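Long-range contacts in beta-N-acetylglucosaminidase (Thermotoga maritima, PDB 3WO8), which probably hydrolyses terminal non-reducing N-acetyl-D-hexosamine residues from N-acetyl-beta-D-hexosaminides, as a glycoside hydrolase of family 3: residues 29-34 and 287-292; 56-61 and 335-340. All blocks are in the same frame, centred on the assembly; numbering follows the deposited sequence.

Contact 1 (29-34 and 287-292); sequences EEVKEI and GDYRNL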
ATOM      1  N   GLU B  29     -23.627 -10.508  -2.629  1.00 54.38           N
ATOM      2  CA  GLU B  29     -24.663 -11.178  -1.864  1.00 53.36           C
ATOM      3  C   GLU B  29     -24.482 -12.703  -1.844  1.00 51.26           C
ATOM      4  O   GLU B  29     -24.819 -13.359  -0.863  1.00 53.33           O
ATOM      5  CB  GLU B  29     -26.043 -10.760  -2.378  1.00 55.91           C
ATOM      6  CG  GLU B  29     -27.174 -11.029  -1.390  1.00 63.39           C
ATOM      7  CD  GLU B  29     -27.001 -10.293  -0.074  1.00 69.89           C
ATOM      8  OE1 GLU B  29     -26.492  -9.151  -0.106  1.00 73.96           O
ATOM      9  OE2 GLU B  29     -27.374 -10.848   0.986  1.00 69.52           O
ATOM     10  N   GLU B  30     -23.925 -13.270  -2.906  1.00 51.43           N
ATOM     11  CA  GLU B  30     -23.701 -14.717  -2.949  1.00 53.50           C
ATOM     12  C   GLU B  30     -22.618 -15.095  -1.931  1.00 56.16           C
ATOM     13  O   GLU B  30     -22.793 -16.024  -1.141  1.00 58.02           O
ATOM     14  CB  GLU B  30     -23.306 -15.158  -4.369  1.00 54.83           C
ATOM     15  CG  GLU B  30     -23.098 -16.666  -4.570  1.00 56.98           C
ATOM     16  CD  GLU B  30     -22.638 -17.010  -5.985  1.00 57.49           C
ATOM     17  OE1 GLU B  30     -22.981 -16.257  -6.900  1.00 65.38           O
ATOM     18  OE2 GLU B  30     -21.938 -18.011  -6.205  1.00 55.80           O
ATOM     19  N   VAL B  31     -21.521 -14.334  -1.939  1.00 53.85           N
ATOM     20  CA  VAL B  31     -20.373 -14.590  -1.082  1.00 48.96           C
ATOM     21  C   VAL B  31     -20.786 -14.559   0.372  1.00 46.01           C
ATOM     22  O   VAL B  31     -20.473 -15.476   1.139  1.00 43.36           O
ATOM     23  CB  VAL B  31     -19.251 -13.571  -1.330  1.00 49.16           C
ATOM     24  CG1 VAL B  31     -18.199 -13.644  -0.233  1.00 52.55           C
ATOM     25  CG2 VAL B  31     -18.593 -13.813  -2.682  1.00 49.54           C
ATOM     26  N   LYS B  32     -21.494 -13.502   0.736  1.00 48.21           N
ATOM     27  CA  LYS B  32     -22.074 -13.364   2.074  1.00 55.15           C
ATOM     28  C   LYS B  32     -22.972 -14.543   2.436  1.00 59.18           C
ATOM     29  O   LYS B  32     -22.972 -14.988   3.587  1.00 62.92           O
ATOM     30  CB  LYS B  32     -22.914 -12.098   2.193  1.00 53.56           C
ATOM     31  CG  LYS B  32     -22.184 -10.777   1.986  1.00 57.11           C
ATOM     32  CD  LYS B  32     -23.006  -9.619   2.562  1.00 63.46           C
ATOM     33  CE  LYS B  32     -22.984  -8.351   1.715  1.00 62.39           C
ATOM     34  NZ  LYS B  32     -23.674  -7.249   2.437  1.00 64.76           N
ATOM     35  N   GLU B  33     -23.740 -15.040   1.466  1.00 61.28           N
ATOM     36  CA  GLU B  33     -24.695 -16.121   1.743  1.00 62.08           C
ATOM     37  C   GLU B  33     -24.004 -17.451   2.024  1.00 51.41           C
ATOM     38  O   GLU B  33     -24.322 -18.090   2.999  1.00 48.95           O
ATOM     39  CB  GLU B  33     -25.747 -16.224   0.638  1.00 71.16           C
ATOM     40  CG  GLU B  33     -26.780 -15.093   0.721  1.00 82.18           C
ATOM     41  CD  GLU B  33     -27.700 -14.960  -0.512  1.00 89.95           C
ATOM     42  OE1 GLU B  33     -28.748 -14.294  -0.405  1.00 86.98           O
ATOM     43  OE2 GLU B  33     -27.398 -15.497  -1.602  1.00102.44           O
ATOM     44  N   ILE B  34     -23.039 -17.837   1.196  1.00 47.60           N
ATOM     45  CA  ILE B  34     -22.227 -19.011   1.452  1.00 44.80           C
ATOM     46  C   ILE B  34     -21.661 -18.886   2.832  1.00 46.65           C
ATOM     47  O   ILE B  34     -21.622 -19.847   3.560  1.00 50.43           O
ATOM     48  CB  ILE B  34     -21.027 -19.121   0.487  1.00 50.16           C
ATOM     49  CG1 ILE B  34     -21.482 -19.405  -0.937  1.00 55.05           C
ATOM     50  CG2 ILE B  34     -20.073 -20.241   0.899  1.00 50.65           C
ATOM     51  CD1 ILE B  34     -21.897 -20.847  -1.160  1.00 58.68           C
ATOM     52  N   GLY B 287      -9.854 -23.291  -3.624  1.00 40.44           N
ATOM     53  CA  GLY B 287      -9.545 -22.137  -4.450  1.00 44.14           C
ATOM     54  C   GLY B 287     -10.763 -21.293  -4.810  1.00 47.95           C
ATOM     55  O   GLY B 287     -10.677 -20.060  -4.852  1.00 51.40           O
ATOM     56  N   ASP B 288     -11.894 -21.964  -5.066  1.00 51.42           N
ATOM     57  CA  ASP B 288     -13.136 -21.335  -5.529  1.00 46.30           C
ATOM     58  C   ASP B 288     -14.258 -21.627  -4.566  1.00 44.47           C
ATOM     59  O   ASP B 288     -14.885 -22.672  -4.632  1.00 48.05           O
ATOM     60  CB  ASP B 288     -13.496 -21.903  -6.900  1.00 48.61           C
ATOM     61  CG  ASP B 288     -14.702 -21.205  -7.567  1.00 51.14           C
ATOM     62  OD1 ASP B 288     -15.453 -20.431  -6.899  1.00 49.62           O
ATOM     63  OD2 ASP B 288     -14.873 -21.456  -8.795  1.00 47.16           O
ATOM     64  N   TYR B 289     -14.553 -20.674  -3.707  1.00 43.32           N
ATOM     65  CA  TYR B 289     -15.578 -20.837  -2.701  1.00 46.51           C
ATOM     66  C   TYR B 289     -16.875 -21.409  -3.187  1.00 53.72           C
ATOM     67  O   TYR B 289     -17.697 -21.838  -2.375  1.00 58.57           O
ATOM     68  CB  TYR B 289     -15.909 -19.490  -2.088  1.00 49.14           C
ATOM     69  CG  TYR B 289     -16.822 -18.633  -2.940  1.00 56.00           C
ATOM     70  CD1 TYR B 289     -16.340 -17.977  -4.086  1.00 54.93           C
ATOM     71  CD2 TYR B 289     -18.171 -18.457  -2.594  1.00 57.14           C
ATOM     72  CE1 TYR B 289     -17.166 -17.166  -4.847  1.00 55.38           C
ATOM     73  CE2 TYR B 289     -19.008 -17.653  -3.356  1.00 58.28           C
ATOM     74  CZ  TYR B 289     -18.506 -17.009  -4.483  1.00 58.10           C
ATOM     75  OH  TYR B 289     -19.339 -16.214  -5.244  1.00 54.56           O
ATOM     76  N   ARG B 290     -17.109 -21.345  -4.496  1.00 67.14           N
ATOM     77  CA  ARG B 290     -18.361 -21.868  -5.090  1.00 67.15           C
ATOM     78  C   ARG B 290     -18.484 -23.390  -5.009  1.00 64.68           C
ATOM     79  O   ARG B 290     -19.594 -23.907  -4.866  1.00 63.37           O
ATOM     80  CB  ARG B 290     -18.535 -21.359  -6.521  1.00 64.39           C
ATOM     81  CG  ARG B 290     -18.870 -19.875  -6.557  1.00 64.96           C
ATOM     82  CD  ARG B 290     -19.301 -19.409  -7.925  1.00 70.57           C
ATOM     83  NE  ARG B 290     -18.382 -19.896  -8.950  1.00 79.43           N
ATOM     84  CZ  ARG B 290     -17.498 -19.160  -9.621  1.00 81.04           C
ATOM     85  NH1 ARG B 290     -16.725 -19.749 -10.530  1.00 81.40           N
ATOM     86  NH2 ARG B 290     -17.386 -17.849  -9.412  1.00 76.08           N
ATOM     87  N   ASN B 291     -17.343 -24.087  -5.032  1.00 57.49           N
ATOM     88  CA  ASN B 291     -17.316 -25.531  -4.799  1.00 56.39           C
ATOM     89  C   ASN B 291     -17.633 -25.954  -3.349  1.00 55.04           C
ATOM     90  O   ASN B 291     -17.459 -27.120  -2.972  1.00 54.21           O
ATOM     91  CB  ASN B 291     -15.950 -26.087  -5.204  1.00 56.85           C
ATOM     92  CG  ASN B 291     -15.695 -25.975  -6.703  1.00 59.42           C
ATOM     93  OD1 ASN B 291     -16.535 -26.338  -7.517  1.00 67.29           O
ATOM     94  ND2 ASN B 291     -14.534 -25.486  -7.072  1.00 62.10           N
ATOM     95  N   LEU B 292     -18.087 -25.024  -2.518  1.00 52.41           N
ATOM     96  CA  LEU B 292     -18.217 -25.340  -1.104  1.00 53.87           C
ATOM     97  C   LEU B 292     -19.405 -26.210  -0.879  1.00 55.34           C
ATOM     98  O   LEU B 292     -19.256 -27.283  -0.303  1.00 60.16           O
ATOM     99  CB  LEU B 292     -18.297 -24.095  -0.213  1.00 51.95           C
ATOM    100  CG  LEU B 292     -18.223 -24.380   1.296  1.00 51.58           C
ATOM    101  CD1 LEU B 292     -16.917 -25.061   1.693  1.00 54.45           C
ATOM    102  CD2 LEU B 292     -18.399 -23.108   2.103  1.00 49.72           C
TER

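Contact 2 (56-61 and 335-340); sequences LMDFMS and FLADVS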
ATOM      1  N   LEU B  56     -12.501  -4.662  -0.228  1.00 35.53           N
ATOM      2  CA  LEU B  56     -11.693  -5.225   0.828  1.00 33.74           C
ATOM      3  C   LEU B  56     -12.186  -4.756   2.178  1.00 34.70           C
ATOM      4  O   LEU B  56     -12.299  -5.535   3.103  1.00 33.03           O
ATOM      5  CB  LEU B  56     -10.222  -4.849   0.677  1.00 30.67           C
ATOM      6  CG  LEU B  56      -9.406  -5.435   1.817  1.00 28.65           C
ATOM      7  CD1 LEU B  56      -9.559  -6.961   1.872  1.00 30.19           C
ATOM      8  CD2 LEU B  56      -7.974  -5.029   1.692  1.00 25.76           C
ATOM      9  N   MET B  57     -12.512  -3.476   2.272  1.00 36.46           N
ATOM     10  CA  MET B  57     -13.013  -2.943   3.523  1.00 36.76           C
ATOM     11  C   MET B  57     -14.362  -3.520   3.928  1.00 35.52           C
ATOM     12  O   MET B  57     -14.575  -3.900   5.072  1.00 37.67           O
ATOM     13  CB  MET B  57     -13.068  -1.410   3.479  1.00 41.01           C
ATOM     14  CG  MET B  57     -11.689  -0.737   3.477  1.00 40.22           C
ATOM     15  SD  MET B  57     -11.757   1.003   2.995  1.00 43.72           S
ATOM     16  CE  MET B  57      -9.991   1.320   3.168  1.00 45.02           C
ATOM     17  N   ASP B  58     -15.303  -3.585   3.015  1.00 38.68           N
ATOM     18  CA  ASP B  58     -16.627  -4.067   3.399  1.00 36.29           C
ATOM     19  C   ASP B  58     -16.558  -5.533   3.692  1.00 35.82           C
ATOM     20  O   ASP B  58     -17.263  -6.010   4.549  1.00 35.19           O
ATOM     21  CB  ASP B  58     -17.640  -3.820   2.310  1.00 40.51           C
ATOM     22  CG  ASP B  58     -19.044  -3.734   2.843  1.00 41.18           C
ATOM     23  OD1 ASP B  58     -19.207  -3.078   3.899  1.00 41.23           O
ATOM     24  OD2 ASP B  58     -19.972  -4.293   2.201  1.00 37.50           O
ATOM     25  N   PHE B  59     -15.667  -6.246   3.019  1.00 35.14           N
ATOM     26  CA  PHE B  59     -15.519  -7.667   3.270  1.00 38.39           C
ATOM     27  C   PHE B  59     -14.999  -7.873   4.679  1.00 36.51           C
ATOM     28  O   PHE B  59     -15.465  -8.720   5.378  1.00 41.20           O
ATOM     29  CB  PHE B  59     -14.607  -8.304   2.198  1.00 42.17           C
ATOM     30  CG  PHE B  59     -14.730  -9.816   2.051  1.00 43.14           C
ATOM     31  CD1 PHE B  59     -15.672 -10.556   2.748  1.00 43.32           C
ATOM     32  CD2 PHE B  59     -13.876 -10.481   1.194  1.00 43.79           C
ATOM     33  CE1 PHE B  59     -15.732 -11.922   2.607  1.00 45.04           C
ATOM     34  CE2 PHE B  59     -13.943 -11.835   1.021  1.00 44.24           C
ATOM     35  CZ  PHE B  59     -14.869 -12.564   1.732  1.00 47.99           C
ATOM     36  N   MET B  60     -14.044  -7.077   5.117  1.00 38.71           N
ATOM     37  CA  MET B  60     -13.451  -7.273   6.454  1.00 35.01           C
ATOM     38  C   MET B  60     -14.466  -6.854   7.504  1.00 32.60           C
ATOM     39  O   MET B  60     -14.566  -7.440   8.558  1.00 31.53           O
ATOM     40  CB  MET B  60     -12.178  -6.420   6.603  1.00 35.22           C
ATOM     41  CG  MET B  60     -10.981  -6.912   5.810  1.00 36.06           C
ATOM     42  SD  MET B  60     -10.389  -8.430   6.561  1.00 38.93           S
ATOM     43  CE  MET B  60      -8.885  -8.705   5.651  1.00 41.49           C
ATOM     44  N   SER B  61     -15.201  -5.793   7.229  1.00 31.11           N
ATOM     45  CA  SER B  61     -16.257  -5.374   8.123  1.00 31.94           C
ATOM     46  C   SER B  61     -17.315  -6.457   8.313  1.00 37.13           C
ATOM     47  O   SER B  61     -17.779  -6.693   9.407  1.00 41.09           O
ATOM     48  CB  SER B  61     -16.966  -4.167   7.546  1.00 30.45           C
ATOM     49  OG  SER B  61     -17.984  -3.770   8.421  1.00 29.39           O
ATOM     50  N   PHE B 335     -12.911  -1.159   9.905  1.00 29.81           N
ATOM     51  CA  PHE B 335     -13.487  -0.039  10.645  1.00 29.67           C
ATOM     52  C   PHE B 335     -13.682   1.117   9.697  1.00 31.83           C
ATOM     53  O   PHE B 335     -14.545   1.976   9.921  1.00 31.67           O
ATOM     54  CB  PHE B 335     -12.691   0.349  11.898  1.00 32.61           C
ATOM     55  CG  PHE B 335     -11.419   1.150  11.654  1.00 33.56           C
ATOM     56  CD1 PHE B 335     -10.242   0.525  11.264  1.00 35.36           C
ATOM     57  CD2 PHE B 335     -11.388   2.519  11.901  1.00 34.47           C
ATOM     58  CE1 PHE B 335      -9.078   1.248  11.063  1.00 35.68           C
ATOM     59  CE2 PHE B 335     -10.227   3.253  11.703  1.00 33.47           C
ATOM     60  CZ  PHE B 335      -9.071   2.615  11.297  1.00 35.27           C
ATOM     61  N   LEU B 336     -12.901   1.136   8.609  1.00 29.16           N
ATOM     62  CA  LEU B 336     -12.978   2.276   7.757  1.00 29.40           C
ATOM     63  C   LEU B 336     -14.343   2.245   7.019  1.00 29.52           C
ATOM     64  O   LEU B 336     -14.967   3.264   6.776  1.00 25.67           O
ATOM     65  CB  LEU B 336     -11.743   2.366   6.847  1.00 27.01           C
ATOM     66  CG  LEU B 336     -10.523   2.814   7.640  1.00 27.78           C
ATOM     67  CD1 LEU B 336      -9.199   2.608   6.922  1.00 27.65           C
ATOM     68  CD2 LEU B 336     -10.639   4.272   8.043  1.00 30.62           C
ATOM     69  N   ALA B 337     -14.818   1.063   6.688  1.00 33.16           N
ATOM     70  CA  ALA B 337     -16.190   0.950   6.165  1.00 32.78           C
ATOM     71  C   ALA B 337     -17.183   1.583   7.110  1.00 34.41           C
ATOM     72  O   ALA B 337     -18.043   2.374   6.705  1.00 35.88           O
ATOM     73  CB  ALA B 337     -16.550  -0.509   5.932  1.00 32.89           C
ATOM     74  N   ASP B 338     -17.050   1.259   8.388  1.00 37.78           N
ATOM     75  CA  ASP B 338     -18.025   1.713   9.362  1.00 39.34           C
ATOM     76  C   ASP B 338     -17.912   3.176   9.515  1.00 39.97           C
ATOM     77  O   ASP B 338     -18.952   3.871   9.562  1.00 46.23           O
ATOM     78  CB  ASP B 338     -17.828   1.056  10.725  1.00 45.33           C
ATOM     79  CG  ASP B 338     -17.961  -0.423  10.674  1.00 46.21           C
ATOM     80  OD1 ASP B 338     -18.878  -0.926  10.001  1.00 58.50           O
ATOM     81  OD2 ASP B 338     -17.137  -1.088  11.298  1.00 51.79           O
ATOM     82  N   VAL B 339     -16.669   3.663   9.597  1.00 35.77           N
ATOM     83  CA  VAL B 339     -16.457   5.095   9.735  1.00 35.34           C
ATOM     84  C   VAL B 339     -17.123   5.815   8.580  1.00 35.72           C
ATOM     85  O   VAL B 339     -17.726   6.856   8.760  1.00 36.83           O
ATOM     86  CB  VAL B 339     -14.972   5.432   9.762  1.00 38.78           C
ATOM     87  CG1 VAL B 339     -14.758   6.933   9.635  1.00 38.90           C
ATOM     88  CG2 VAL B 339     -14.375   4.937  11.053  1.00 40.92           C
ATOM     89  N   SER B 340     -17.058   5.231   7.386  1.00 37.63           N
ATOM     90  CA  SER B 340     -17.582   5.902   6.214  1.00 41.60           C
ATOM     91  C   SER B 340     -19.089   5.913   6.257  1.00 43.35           C
ATOM     92  O   SER B 340     -19.715   6.972   6.018  1.00 41.76           O
ATOM     93  CB  SER B 340     -17.108   5.246   4.928  1.00 43.11           C
ATOM     94  OG  SER B 340     -15.839   4.630   5.117  1.00 50.91           O
TER

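Contact 1 (29-34 and 287-292)
Tyr-289 reaches from the loop 287-292 to helix 29-37 and meets Glu-30, Val-31 and Ile-34 of that helix with its hydroxyl end and the CD2-CE2 side of its ring. Its CG sits between the backbone N and the carbonyl carbon (chi1 79°), which carries the ring out toward the helix. Ile-34 comes in at the ring edge, near its plane, with CG1 3.8 Å from Tyr-289 CD2. Farther along, Val-31 CG2 lies 3.7 Å from Tyr-289 CZ, the valine lying across the long axis of the tyrosine. The other branch of Ile-34, CG2, turns to Leu-292 and meets its CD2 at 3.5 Å, the two chains running alongside each other in opposite senses. This apolar half is closely packed: Val-31, Tyr-289 and Leu-292 are buried, and all three also touch strand 20-24, where Phe-24 stacks on the tyrosine ring.

The side toward Glu-30 and Arg-290 is looser and faces solvent. Glu-30 is fully extended and brings OE2 to 3.3 Å from Tyr-289 OH, its carboxylate turned 45° from the ring. The same oxygen lies 3.4 Å from Arg-290 CD, beside the aliphatic part of that side chain, whose CG rests over one ring face. The arginine's charge turns instead to Asp-288, with NH1 3.1 Å from OD2, a pairing of charges out of the guanidinium plane. With an alanine here instead of Tyr-289, the space between the loop and Val-31 and Ile-34 would probably be left unfilled, and Phe-24 would lose its stacking partner. The contact joins the first helix of the TIM barrel to the loop following its last strand, 283-286, and so belongs to the closure of the barrel.

Contact 2 (56-61 and 335-340)
Segments 56-61 and 335-340, of helices 53-66 and 334-342, cross nearly perpendicularly, at a signed angle of -100°, with their axes approaching to 8.0 Å; the nearest CA atoms, those of Met-57 and Ala-337, are 5.7 Å apart. The small side chain of Ala-337 is consistent with this closeness. Its CB points at the other helix and lies 4.0 Å from Ser-61 CB and equally far from the carbonyl oxygen of Met-57, one helical turn earlier. To one side of the alanine, Met-57 runs out as an extended chain and crosses Leu-336 obliquely, its CE 4.0 Å from Leu-336 CD1 while SD passes 4.1 Å from Leu-336 CB. To the other side the contact turns polar. With chi1 at -180°, Ser-61 OG swings away from its backbone N toward Asp-338 and donates a weak hydrogen bond of 3.4 Å to OD1. That carboxylate oxygen also has Lys-65 as a distant, weak ionic partner. Asp-58 adds little here beyond a loose approach to Ala-337; its OD1 is paired in a salt bridge with Lys-467, which probably eases the closeness of its OD2 to Glu-470.

Behind helix 53-66, Phe-59 packs on strand 42-45 and on helix 29-37, so this helix covers strand 42-45 while its outer side receives helix 334-342. The latter lies against helix 462-471 through Ser-340, and the second subunit reaches it too, with Arg-105 of that subunit making a cation-pi contact with Phe-335 and Asn-98 of that subunit bonded to the carbonyl oxygen of Val-339.

Contacts 1 and 2 have centres 20 Å apart and alternate along the chain: 29-34, 56-61, 287-292, 335-340. Their first segments lie on helices 29-37 and 53-66, which are neighbours on the outside of the TIM barrel and touch each other where Val-31 CG1 meets Phe-59 CZ at 4.0 Å. Contact 1 ties the start of the barrel to the loop after its last strand, whereas contact 2 joins the next long helix to helix 334-342, which comes after helix 310-326 in the chain. Together they form a continuous path of packing from barrel closure to the side where helix 462-471 and the second subunit lie.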